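Local coordinates for protein epidermin decarboxylase (Staphylococcus epidermidis, PDB 1G63) that catalyses the FMN-dependent oxidative decarboxylation of the C-terminal cysteine residue of the epidermin precursor, forming a carbon-carbon double bond, at residues Y2-C8 with N73-V79; A9-V15 with I34-S40; Y141-N146 with N158-N164. One frame throughout, in Å; residues are numbered along the deposited sequence.

Interaction 1: Y2-C8 with N73-V79; sequences YGKLLIC and NHEYILV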
loop_
_atom_site.group_PDB
_atom_site.type_symbol
_atom_site.label_atom_id
_atom_site.label_comp_id
_atom_site.label_asym_id
_atom_site.label_seq_id
_atom_site.Cartn_x
_atom_site.Cartn_y
_atom_site.Cartn_z
ATOM N N TYR B 2 42.097 12.630 18.106
ATOM C CA TYR B 2 41.787 11.941 19.358
ATOM C C TYR B 2 41.047 10.604 19.363
ATOM O O TYR B 2 40.903 9.984 20.423
ATOM C CB TYR B 2 41.043 12.895 20.289
ATOM C CG TYR B 2 41.761 14.196 20.532
ATOM C CD1 TYR B 2 41.719 15.222 19.592
ATOM C CD2 TYR B 2 42.479 14.405 21.711
ATOM C CE1 TYR B 2 42.371 16.430 19.818
ATOM C CE2 TYR B 2 43.135 15.605 21.949
ATOM C CZ TYR B 2 43.077 16.613 21.000
ATOM O OH TYR B 2 43.718 17.808 21.241
ATOM N N GLY B 3 40.576 10.145 18.213
ATOM C CA GLY B 3 39.863 8.881 18.216
ATOM C C GLY B 3 38.413 9.035 17.793
ATOM O O GLY B 3 37.898 10.152 17.698
ATOM N N LYS B 4 37.750 7.908 17.555
ATOM C CA LYS B 4 36.366 7.906 17.103
ATOM C C LYS B 4 35.348 8.597 18.012
ATOM O O LYS B 4 35.286 8.359 19.214
ATOM C CB LYS B 4 35.934 6.467 16.804
ATOM C CG LYS B 4 36.747 5.830 15.690
ATOM C CD LYS B 4 36.339 4.400 15.435
ATOM C CE LYS B 4 37.236 3.772 14.387
ATOM N NZ LYS B 4 36.902 2.342 14.146
ATOM N N LEU B 5 34.555 9.468 17.401
ATOM C CA LEU B 5 33.529 10.222 18.103
ATOM C C LEU B 5 32.142 9.982 17.497
ATOM O O LEU B 5 31.966 10.007 16.277
ATOM C CB LEU B 5 33.870 11.714 18.066
ATOM C CG LEU B 5 32.888 12.695 18.725
ATOM C CD1 LEU B 5 33.642 13.908 19.217
ATOM C CD2 LEU B 5 31.798 13.100 17.750
ATOM N N LEU B 6 31.162 9.744 18.364
ATOM C CA LEU B 6 29.792 9.507 17.927
ATOM C C LEU B 6 28.874 10.652 18.329
ATOM O O LEU B 6 28.898 11.104 19.475
ATOM C CB LEU B 6 29.253 8.207 18.528
ATOM C CG LEU B 6 27.751 7.938 18.353
ATOM C CD1 LEU B 6 27.387 7.920 16.874
ATOM C CD2 LEU B 6 27.381 6.620 19.010
ATOM N N ILE B 7 28.081 11.133 17.376
ATOM C CA ILE B 7 27.134 12.201 17.657
ATOM C C ILE B 7 25.743 11.587 17.718
ATOM O O ILE B 7 25.317 10.898 16.792
ATOM C CB ILE B 7 27.100 13.282 16.555
ATOM C CG1 ILE B 7 28.405 14.072 16.539
ATOM C CG2 ILE B 7 25.905 14.227 16.788
ATOM C CD1 ILE B 7 28.460 15.109 15.428
ATOM N N CYS B 8 25.049 11.821 18.822
ATOM C CA CYS B 8 23.683 11.341 18.981
ATOM C C CYS B 8 22.821 12.593 18.864
ATOM O O CYS B 8 22.780 13.408 19.783
ATOM C CB CYS B 8 23.496 10.674 20.352
ATOM S SG CYS B 8 24.305 9.040 20.480
ATOM N N ASN B 73 33.200 1.042 20.102
ATOM C CA ASN B 73 33.851 1.607 18.928
ATOM C C ASN B 73 34.122 3.104 19.029
ATOM O O ASN B 73 34.736 3.686 18.140
ATOM C CB ASN B 73 32.999 1.339 17.685
ATOM C CG ASN B 73 33.685 1.770 16.401
ATOM O OD1 ASN B 73 33.035 2.251 15.461
ATOM N ND2 ASN B 73 35.004 1.586 16.344
ATOM N N HIS B 74 33.666 3.741 20.099
ATOM C CA HIS B 74 33.890 5.173 20.243
ATOM C C HIS B 74 34.508 5.576 21.578
ATOM O O HIS B 74 34.269 4.956 22.607
ATOM C CB HIS B 74 32.576 5.949 20.047
ATOM C CG HIS B 74 31.963 5.777 18.692
ATOM N ND1 HIS B 74 31.170 4.697 18.362
ATOM C CD2 HIS B 74 32.047 6.536 17.573
ATOM C CE1 HIS B 74 30.793 4.797 17.101
ATOM N NE2 HIS B 74 31.311 5.903 16.598
ATOM N N GLU B 75 35.306 6.633 21.547
ATOM C CA GLU B 75 35.941 7.141 22.750
ATOM C C GLU B 75 35.098 8.270 23.334
ATOM O O GLU B 75 35.109 8.508 24.538
ATOM C CB GLU B 75 37.354 7.640 22.426
ATOM C CG GLU B 75 38.369 6.514 22.209
ATOM C CD GLU B 75 39.765 7.033 21.866
ATOM O OE1 GLU B 75 40.309 7.862 22.631
ATOM O OE2 GLU B 75 40.320 6.611 20.828
ATOM N N TYR B 76 34.362 8.956 22.471
ATOM C CA TYR B 76 33.505 10.048 22.906
ATOM C C TYR B 76 32.116 9.915 22.297
ATOM O O TYR B 76 31.967 9.590 21.121
ATOM C CB TYR B 76 34.094 11.399 22.492
ATOM C CG TYR B 76 35.577 11.525 22.713
ATOM C CD1 TYR B 76 36.482 10.974 21.811
ATOM C CD2 TYR B 76 36.083 12.195 23.828
ATOM C CE1 TYR B 76 37.855 11.085 22.009
ATOM C CE2 TYR B 76 37.452 12.314 24.038
ATOM C CZ TYR B 76 38.336 11.755 23.123
ATOM O OH TYR B 76 39.702 11.863 23.315
ATOM N N ILE B 77 31.101 10.169 23.110
ATOM C CA ILE B 77 29.721 10.111 22.662
ATOM C C ILE B 77 29.056 11.420 23.058
ATOM O O ILE B 77 28.917 11.728 24.240
ATOM C CB ILE B 77 28.967 8.932 23.304
ATOM C CG1 ILE B 77 29.645 7.619 22.916
ATOM C CG2 ILE B 77 27.510 8.929 22.842
ATOM C CD1 ILE B 77 29.024 6.390 23.548
ATOM N N LEU B 78 28.664 12.199 22.056
ATOM C CA LEU B 78 28.022 13.480 22.286
ATOM C C LEU B 78 26.554 13.419 21.909
ATOM O O LEU B 78 26.185 12.814 20.904
ATOM C CB LEU B 78 28.673 14.578 21.431
ATOM C CG LEU B 78 30.092 15.088 21.684
ATOM C CD1 LEU B 78 31.093 13.940 21.719
ATOM C CD2 LEU B 78 30.440 16.078 20.595
ATOM N N VAL B 79 25.709 14.032 22.720
ATOM C CA VAL B 79 24.306 14.099 22.383
ATOM C C VAL B 79 24.187 15.580 22.020
ATOM O O VAL B 79 24.135 16.462 22.881
ATOM C CB VAL B 79 23.407 13.686 23.565
ATOM C CG1 VAL B 79 23.787 14.448 24.785
ATOM C CG2 VAL B 79 21.940 13.917 23.210
#

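Interaction 2: A9-V15 with I34-S40; sequences ATASINV and ILFSPSS. With FMN (flavin mononucleotide), chain N.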
loop_
_atom_site.group_PDB
_atom_site.type_symbol
_atom_site.label_atom_id
_atom_site.label_comp_id
_atom_site.label_asym_id
_atom_site.label_seq_id
_atom_site.Cartn_x
_atom_site.Cartn_y
_atom_site.Cartn_z
ATOM N N ALA B 9 22.166 12.756 17.717
ATOM C CA ALA B 9 21.324 13.923 17.459
ATOM C C ALA B 9 19.849 13.668 17.765
ATOM O O ALA B 9 19.287 12.638 17.394
ATOM C CB ALA B 9 21.488 14.371 16.011
ATOM N N THR B 10 19.226 14.630 18.436
ATOM C CA THR B 10 17.824 14.526 18.810
ATOM C C THR B 10 16.973 15.595 18.131
ATOM O O THR B 10 17.499 16.530 17.503
ATOM C CB THR B 10 17.656 14.614 20.347
ATOM O OG1 THR B 10 18.025 15.920 20.811
ATOM C CG2 THR B 10 18.533 13.570 21.027
ATOM N N ALA B 11 15.656 15.451 18.276
ATOM C CA ALA B 11 14.687 16.345 17.654
ATOM C C ALA B 11 14.656 17.789 18.145
ATOM O O ALA B 11 13.632 18.288 18.612
ATOM C CB ALA B 11 13.293 15.735 17.741
ATOM N N SER B 12 15.796 18.451 18.034
ATOM C CA SER B 12 15.916 19.857 18.381
ATOM C C SER B 12 15.941 20.577 17.039
ATOM O O SER B 12 16.490 20.062 16.069
ATOM C CB SER B 12 17.223 20.131 19.117
ATOM O OG SER B 12 17.587 21.500 18.996
ATOM N N ILE B 13 15.347 21.761 16.977
ATOM C CA ILE B 13 15.316 22.522 15.739
ATOM C C ILE B 13 16.711 22.670 15.129
ATOM O O ILE B 13 16.860 22.676 13.908
ATOM C CB ILE B 13 14.703 23.934 15.969
ATOM C CG1 ILE B 13 14.643 24.707 14.650
ATOM C CG2 ILE B 13 15.526 24.702 16.999
ATOM C CD1 ILE B 13 13.836 24.022 13.570
ATOM N N ASN B 14 17.734 22.772 15.974
ATOM C CA ASN B 14 19.093 22.940 15.469
ATOM C C ASN B 14 19.732 21.707 14.865
ATOM O O ASN B 14 20.879 21.764 14.423
ATOM C CB ASN B 14 20.004 23.503 16.555
ATOM C CG ASN B 14 19.681 24.935 16.880
ATOM O OD1 ASN B 14 19.114 25.234 17.929
ATOM N ND2 ASN B 14 20.019 25.834 15.967
ATOM N N VAL B 15 19.008 20.596 14.841
ATOM C CA VAL B 15 19.554 19.386 14.247
ATOM C C VAL B 15 19.708 19.626 12.740
ATOM O O VAL B 15 20.445 18.913 12.060
ATOM C CB VAL B 15 18.636 18.169 14.494
ATOM C CG1 VAL B 15 17.332 18.338 13.744
ATOM C CG2 VAL B 15 19.348 16.892 14.084
ATOM N N ILE B 34 27.390 9.246 13.198
ATOM C CA ILE B 34 26.173 9.830 13.728
ATOM C C ILE B 34 24.997 8.856 13.869
ATOM O O ILE B 34 24.877 7.877 13.130
ATOM C CB ILE B 34 25.788 11.052 12.866
ATOM C CG1 ILE B 34 24.707 11.873 13.566
ATOM C CG2 ILE B 34 25.379 10.591 11.485
ATOM C CD1 ILE B 34 24.646 13.310 13.100
ATOM N N LEU B 35 24.143 9.139 14.845
ATOM C CA LEU B 35 22.975 8.320 15.150
ATOM C C LEU B 35 21.843 9.295 15.508
ATOM O O LEU B 35 22.029 10.179 16.335
ATOM C CB LEU B 35 23.306 7.411 16.344
ATOM C CG LEU B 35 22.401 6.234 16.715
ATOM C CD1 LEU B 35 22.956 5.547 17.960
ATOM C CD2 LEU B 35 20.993 6.722 16.973
ATOM N N PHE B 36 20.677 9.142 14.886
ATOM C CA PHE B 36 19.551 10.045 15.148
ATOM C C PHE B 36 18.407 9.425 15.939
ATOM O O PHE B 36 18.229 8.208 15.969
ATOM C CB PHE B 36 18.963 10.579 13.833
ATOM C CG PHE B 36 19.893 11.474 13.053
ATOM C CD1 PHE B 36 20.808 10.935 12.155
ATOM C CD2 PHE B 36 19.844 12.861 13.210
ATOM C CE1 PHE B 36 21.666 11.765 11.412
ATOM C CE2 PHE B 36 20.692 13.696 12.477
ATOM C CZ PHE B 36 21.604 13.149 11.575
ATOM N N SER B 37 17.626 10.283 16.584
ATOM C CA SER B 37 16.462 9.827 17.322
ATOM C C SER B 37 15.346 9.755 16.271
ATOM O O SER B 37 15.345 10.509 15.301
ATOM C CB SER B 37 16.088 10.831 18.412
ATOM O OG SER B 37 15.509 12.005 17.869
ATOM N N PRO B 38 14.392 8.834 16.437
ATOM C CA PRO B 38 13.292 8.715 15.468
ATOM C C PRO B 38 12.639 10.050 15.104
ATOM O O PRO B 38 12.400 10.335 13.930
ATOM C CB PRO B 38 12.318 7.774 16.172
ATOM C CG PRO B 38 13.250 6.866 16.922
ATOM C CD PRO B 38 14.269 7.824 17.504
ATOM N N SER B 39 12.366 10.873 16.109
ATOM C CA SER B 39 11.723 12.159 15.873
ATOM C C SER B 39 12.546 13.171 15.087
ATOM O O SER B 39 11.988 14.027 14.396
ATOM C CB SER B 39 11.300 12.796 17.193
ATOM O OG SER B 39 10.314 12.021 17.827
ATOM N N SER B 40 13.863 13.092 15.188
ATOM C CA SER B 40 14.690 14.052 14.477
ATOM C C SER B 40 14.574 13.871 12.961
ATOM O O SER B 40 14.905 14.762 12.187
ATOM C CB SER B 40 16.151 13.949 14.949
ATOM O OG SER B 40 16.648 12.638 14.806
HETATM N N1 FMN N . 12.708 20.030 21.956
HETATM C C2 FMN N . 13.884 20.405 22.552
HETATM O O2 FMN N . 14.303 19.920 23.563
HETATM N N3 FMN N . 14.666 21.442 21.943
HETATM C C4 FMN N . 14.340 22.102 20.808
HETATM O O4 FMN N . 15.071 23.007 20.377
HETATM C C4A FMN N . 13.065 21.722 20.185
HETATM N N5 FMN N . 12.675 22.275 19.043
HETATM C C5A FMN N . 11.578 21.781 18.394
HETATM C C6 FMN N . 11.203 22.314 17.085
HETATM C C7 FMN N . 10.048 21.966 16.445
HETATM C C7M FMN N . 9.697 22.540 15.063
HETATM C C8 FMN N . 9.257 20.833 16.966
HETATM C C8M FMN N . 8.047 20.314 16.228
HETATM C C9 FMN N . 9.584 20.335 18.223
HETATM C C9A FMN N . 10.707 20.760 18.960
HETATM N N10 FMN N . 11.096 20.264 20.243
HETATM C C10 FMN N . 12.299 20.626 20.837
HETATM C "C1'" FMN N . 10.294 19.210 20.883
HETATM C "C2'" FMN N . 10.909 17.826 20.557
HETATM O "O2'" FMN N . 11.020 17.538 19.162
HETATM C "C3'" FMN N . 10.085 16.722 21.215
HETATM O "O3'" FMN N . 10.132 16.885 22.670
HETATM C "C4'" FMN N . 10.498 15.298 20.874
HETATM O "O4'" FMN N . 9.541 14.339 21.390
HETATM C "C5'" FMN N . 11.895 14.916 21.337
HETATM O "O5'" FMN N . 12.244 13.599 20.862
HETATM P P FMN N . 13.725 13.030 20.881
HETATM O O1P FMN N . 14.206 13.105 22.296
HETATM O O2P FMN N . 14.531 13.823 19.924
HETATM O O3P FMN N . 13.569 11.546 20.388
#

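Interaction 3: Y141-N146 with N158-N164; sequences YSPDMN and NNITMPN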
loop_
_atom_site.group_PDB
_atom_site.type_symbol
_atom_site.label_atom_id
_atom_site.label_comp_id
_atom_site.label_asym_id
_atom_site.label_seq_id
_atom_site.Cartn_x
_atom_site.Cartn_y
_atom_site.Cartn_z
ATOM N N TYR B 141 27.004 20.069 29.579
ATOM C CA TYR B 141 27.472 21.422 29.317
ATOM C C TYR B 141 26.436 22.504 29.672
ATOM O O TYR B 141 25.233 22.303 29.523
ATOM C CB TYR B 141 27.877 21.477 27.841
ATOM C CG TYR B 141 28.289 22.810 27.295
ATOM C CD1 TYR B 141 27.339 23.708 26.806
ATOM C CD2 TYR B 141 29.638 23.156 27.204
ATOM C CE1 TYR B 141 27.726 24.919 26.230
ATOM C CE2 TYR B 141 30.032 24.358 26.638
ATOM C CZ TYR B 141 29.075 25.238 26.151
ATOM O OH TYR B 141 29.467 26.435 25.594
ATOM N N SER B 142 26.893 23.644 30.175
ATOM C CA SER B 142 25.965 24.726 30.502
ATOM C C SER B 142 25.653 25.463 29.210
ATOM O O SER B 142 26.536 26.081 28.615
ATOM C CB SER B 142 26.582 25.701 31.507
ATOM O OG SER B 142 26.721 25.098 32.777
ATOM N N PRO B 143 24.393 25.401 28.757
ATOM C CA PRO B 143 23.911 26.044 27.528
ATOM C C PRO B 143 24.347 27.497 27.386
ATOM O O PRO B 143 24.306 28.260 28.350
ATOM C CB PRO B 143 22.391 25.934 27.652
ATOM C CG PRO B 143 22.209 24.679 28.421
ATOM C CD PRO B 143 23.277 24.772 29.483
ATOM N N ASP B 144 24.757 27.875 26.182
ATOM C CA ASP B 144 25.166 29.249 25.921
ATOM C C ASP B 144 23.893 30.087 25.839
ATOM O O ASP B 144 22.812 29.555 25.560
ATOM C CB ASP B 144 25.962 29.333 24.608
ATOM C CG ASP B 144 27.304 28.631 24.702
ATOM O OD1 ASP B 144 28.092 28.995 25.596
ATOM O OD2 ASP B 144 27.574 27.721 23.894
ATOM N N MET B 145 24.019 31.387 26.094
ATOM C CA MET B 145 22.867 32.286 26.068
ATOM C C MET B 145 23.241 33.725 25.707
ATOM O O MET B 145 24.151 34.315 26.300
ATOM C CB MET B 145 22.173 32.279 27.434
ATOM C CG MET B 145 21.872 30.890 27.977
ATOM S SD MET B 145 20.791 30.929 29.394
ATOM C CE MET B 145 21.967 31.127 30.723
ATOM N N ASN B 146 22.545 34.291 24.728
ATOM C CA ASN B 146 22.803 35.668 24.332
ATOM C C ASN B 146 21.473 36.416 24.290
ATOM O O ASN B 146 20.411 35.801 24.364
ATOM C CB ASN B 146 23.503 35.723 22.965
ATOM C CG ASN B 146 22.543 35.556 21.796
ATOM O OD1 ASN B 146 21.861 34.539 21.672
ATOM N ND2 ASN B 146 22.494 36.560 20.925
ATOM N N ASN B 158 16.331 36.773 26.731
ATOM C CA ASN B 158 17.476 35.900 26.948
ATOM C C ASN B 158 17.101 34.613 26.213
ATOM O O ASN B 158 15.961 34.160 26.297
ATOM C CB ASN B 158 17.658 35.608 28.438
ATOM C CG ASN B 158 18.984 34.934 28.743
ATOM O OD1 ASN B 158 19.134 34.271 29.768
ATOM N ND2 ASN B 158 19.959 35.114 27.858
ATOM N N ASN B 159 18.052 34.033 25.493
ATOM C CA ASN B 159 17.803 32.813 24.735
ATOM C C ASN B 159 19.028 31.901 24.744
ATOM O O ASN B 159 20.156 32.386 24.681
ATOM C CB ASN B 159 17.450 33.180 23.288
ATOM C CG ASN B 159 16.006 33.656 23.134
ATOM O OD1 ASN B 159 15.727 34.622 22.414
ATOM N ND2 ASN B 159 15.080 32.965 23.796
ATOM N N ILE B 160 18.818 30.586 24.832
ATOM C CA ILE B 160 19.955 29.673 24.814
ATOM C C ILE B 160 20.371 29.525 23.345
ATOM O O ILE B 160 19.543 29.629 22.440
ATOM C CB ILE B 160 19.625 28.264 25.458
ATOM C CG1 ILE B 160 19.071 27.311 24.413
ATOM C CG2 ILE B 160 18.644 28.405 26.621
ATOM C CD1 ILE B 160 20.105 26.386 23.857
ATOM N N THR B 161 21.658 29.321 23.106
ATOM C CA THR B 161 22.150 29.182 21.744
ATOM C C THR B 161 22.996 27.932 21.567
ATOM O O THR B 161 23.371 27.279 22.531
ATOM C CB THR B 161 23.014 30.395 21.335
ATOM O OG1 THR B 161 24.156 30.484 22.195
ATOM C CG2 THR B 161 22.212 31.674 21.435
ATOM N N MET B 162 23.297 27.610 20.318
ATOM C CA MET B 162 24.117 26.449 20.016
ATOM C C MET B 162 25.588 26.702 20.375
ATOM O O MET B 162 26.098 27.818 20.235
ATOM C CB MET B 162 23.976 26.082 18.529
ATOM C CG MET B 162 22.644 25.396 18.164
ATOM S SD MET B 162 22.530 23.620 18.603
ATOM C CE MET B 162 22.329 23.742 20.246
ATOM N N PRO B 163 26.286 25.659 20.848
ATOM C CA PRO B 163 27.697 25.760 21.230
ATOM C C PRO B 163 28.622 25.974 20.027
ATOM O O PRO B 163 28.449 25.346 18.983
ATOM C CB PRO B 163 27.984 24.411 21.894
ATOM C CG PRO B 163 26.629 23.816 22.173
ATOM C CD PRO B 163 25.802 24.280 21.020
ATOM N N ASN B 164 29.603 26.856 20.183
ATOM C CA ASN B 164 30.591 27.107 19.139
ATOM C C ASN B 164 31.426 25.814 19.081
ATOM O O ASN B 164 31.521 25.100 20.078
ATOM C CB ASN B 164 31.445 28.320 19.545
ATOM C CG ASN B 164 32.647 28.532 18.640
ATOM O OD1 ASN B 164 33.664 27.835 18.758
ATOM N ND2 ASN B 164 32.540 29.498 17.725
HETATM O O HOH W 1 25.118 25.961 23.949
#

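Interaction 1: Y2-C8 with N73-V79
The Leu6 CB methylene is a bump set on one flat face of the His74 imidazole. It lies 3.6 Å from the ring centroid and 18° off the ring normal, a CH-pi contact displaced toward the rim. With chi1 at -61°, His74 CG stands anti to the carbonyl carbon, and this swings the ring across to the 2-8 chain. Both ring nitrogens have partners beyond the two segments, ND1 with Ile70 O and NE2 with Asn33 OD1, which fixes the ring's rotation. On the sheet face that carries Leu6, Cys8 SG also meets the CG2 branch of Ile77. On the face of Leu5 and Leu78 the two leucines cross at about a right angle. The Leu78 CD1 methyl seats at the fork of Leu5, against its CG and 3.6 Å from its CD1. These side chains grow from parallel strands 5-9 and 76-82, the central pair of the Rossmann-like sheet, where the strand order changes direction. Leu6 N donates to Tyr76 O, and Leu6 O accepts from Leu78 N at 2.8 Å. Ahead of the strands, Lys4 O takes a bond from Glu75 N. The Tyr76 ring turns an edge to Tyr2 O, in plane, and its OH reaches to 3.5 Å from Tyr2 CB. Phe29 meets this ring edge-to-face. The extended Lys4 side chain runs across Asn73, with Lys4 CD 3.2 Å from Asn73 O.

Interaction 2: A9-V15 with I34-S40
Ala9 bonds through its backbone to the end of strand 32-36 and to Ser37 just after it. Its N donates to Leu35 O at 2.9 Å, and its O accepts from Ser37 N at 3.0 Å. Ala9 and Phe36 form a parallel bridge here. Beyond it both chains become loops that meet the FMN phosphate, and Ala11 CA comes within 3.9 Å of Ser40 CA. Apolar contacts gather on the Phe36 ring. Ala9 CB lies 3.6 Å from Phe36 CD2, and Val15 CG2 comes in at the ring edge, in plane, near CE2. Beyond the strand, Ala11 CB packs on Ser39 CB. The polar contacts with FMN centre on phosphate oxygen O2P. Ala11 N donates to O2P at 2.6 Å in a nearly straight bond, and Ser37 OG donates to the same atom at 2.9 Å. Ser37 OG sits between its own backbone N and carbonyl carbon (chi1 73°), on the ligand side. Ala11 O accepts from the ribityl O2' at 2.8 Å. Ala11 is the centre of an inverse gamma turn, and Ser12 OG forms an ST turn with Asn14 N. Ser40 OG donates to a lone pair of Ser37 O. Around this phosphate site of the Rossmann-like fold, Thr10 OG1 bonds to Pro81 O, Leu35 packs against helix 98-105, and Phe36 leans on Leu56 of strand 56-57.

Interaction 3: Y141-N146 with N158-N164
Met145 and Ile160 face each other as a non-hydrogen-bonded pair in the beta hairpin of strands 144-149 and 156-161. Their CA atoms are 4.1 Å apart. The hairpin's position near the flavin is consistent with the substrate-binding clamp described for EpiD. Next to this pair, Asn146 and Asn159 form a hydrogen-bonded pair. Asn146 N donates to Asn159 O at 3.1 Å, and Asn159 N returns a bond to Asn146 O at 3.2 Å. On the other side of Met145, Thr161 N donates to Asp144 O at 2.7 Å. The donor stands well above the carbonyl plane, 52° out of it. The same oxygen also receives a CA-H contact from Ile160.

Side chains fill in around this frame. Met145 CG stands anti to the carbonyl carbon (chi1 -50°). The side chain crosses that of Asn158 at a slant, with Met145 SD 3.7 Å from Asn158 OD1. Pro143 CB meets Ile160 CB. Asp144 packs obliquely on Pro163, with OD2 of the acid 3.3 Å from Pro163 CA. A water bridges the chains beside them: it accepts from Asp144 N and donates to both Asp144 OD2 and Thr161 O. It thus links the carboxylate to the opposite backbone. Tyr141 CE1 touches Pro163 CG, and the tyrosine OH lies close to the Asp144 carboxylate.

Further out, Phe171 meets the Tyr141 ring edge-to-face, while Ile160 packs on Ile118 and Pro143 on Trp121 of helix 118-121. The 158-164 chain leads directly into helix 165-172, where Asn164 takes the N-cap position and its OD1 accepts from the backbone N of Glu166.

In the fold
Interactions 1 and 2 share one sheet, and their centres are 16 Å apart. They meet where Ile7 O lies 2.9 Å from Leu35 N, a probable hydrogen bond. Interaction 2 binds FMN directly, and Thr101 and Cys95 of the third subunit also bond to this flavin. Interaction 3 is centred about 18 Å from interaction 2 and touches it where Asn14 CB meets Met162 SD at 3.3 Å. The side chain of Ile160 comes within about 7 Å of the same FMN. The active-site His67 side chain is about 7 Å from that of Leu35 and about 9 Å from that of Leu6. With Cys95 and Thr101, His67 lines the part of the pocket that one subunit lends to another's flavin.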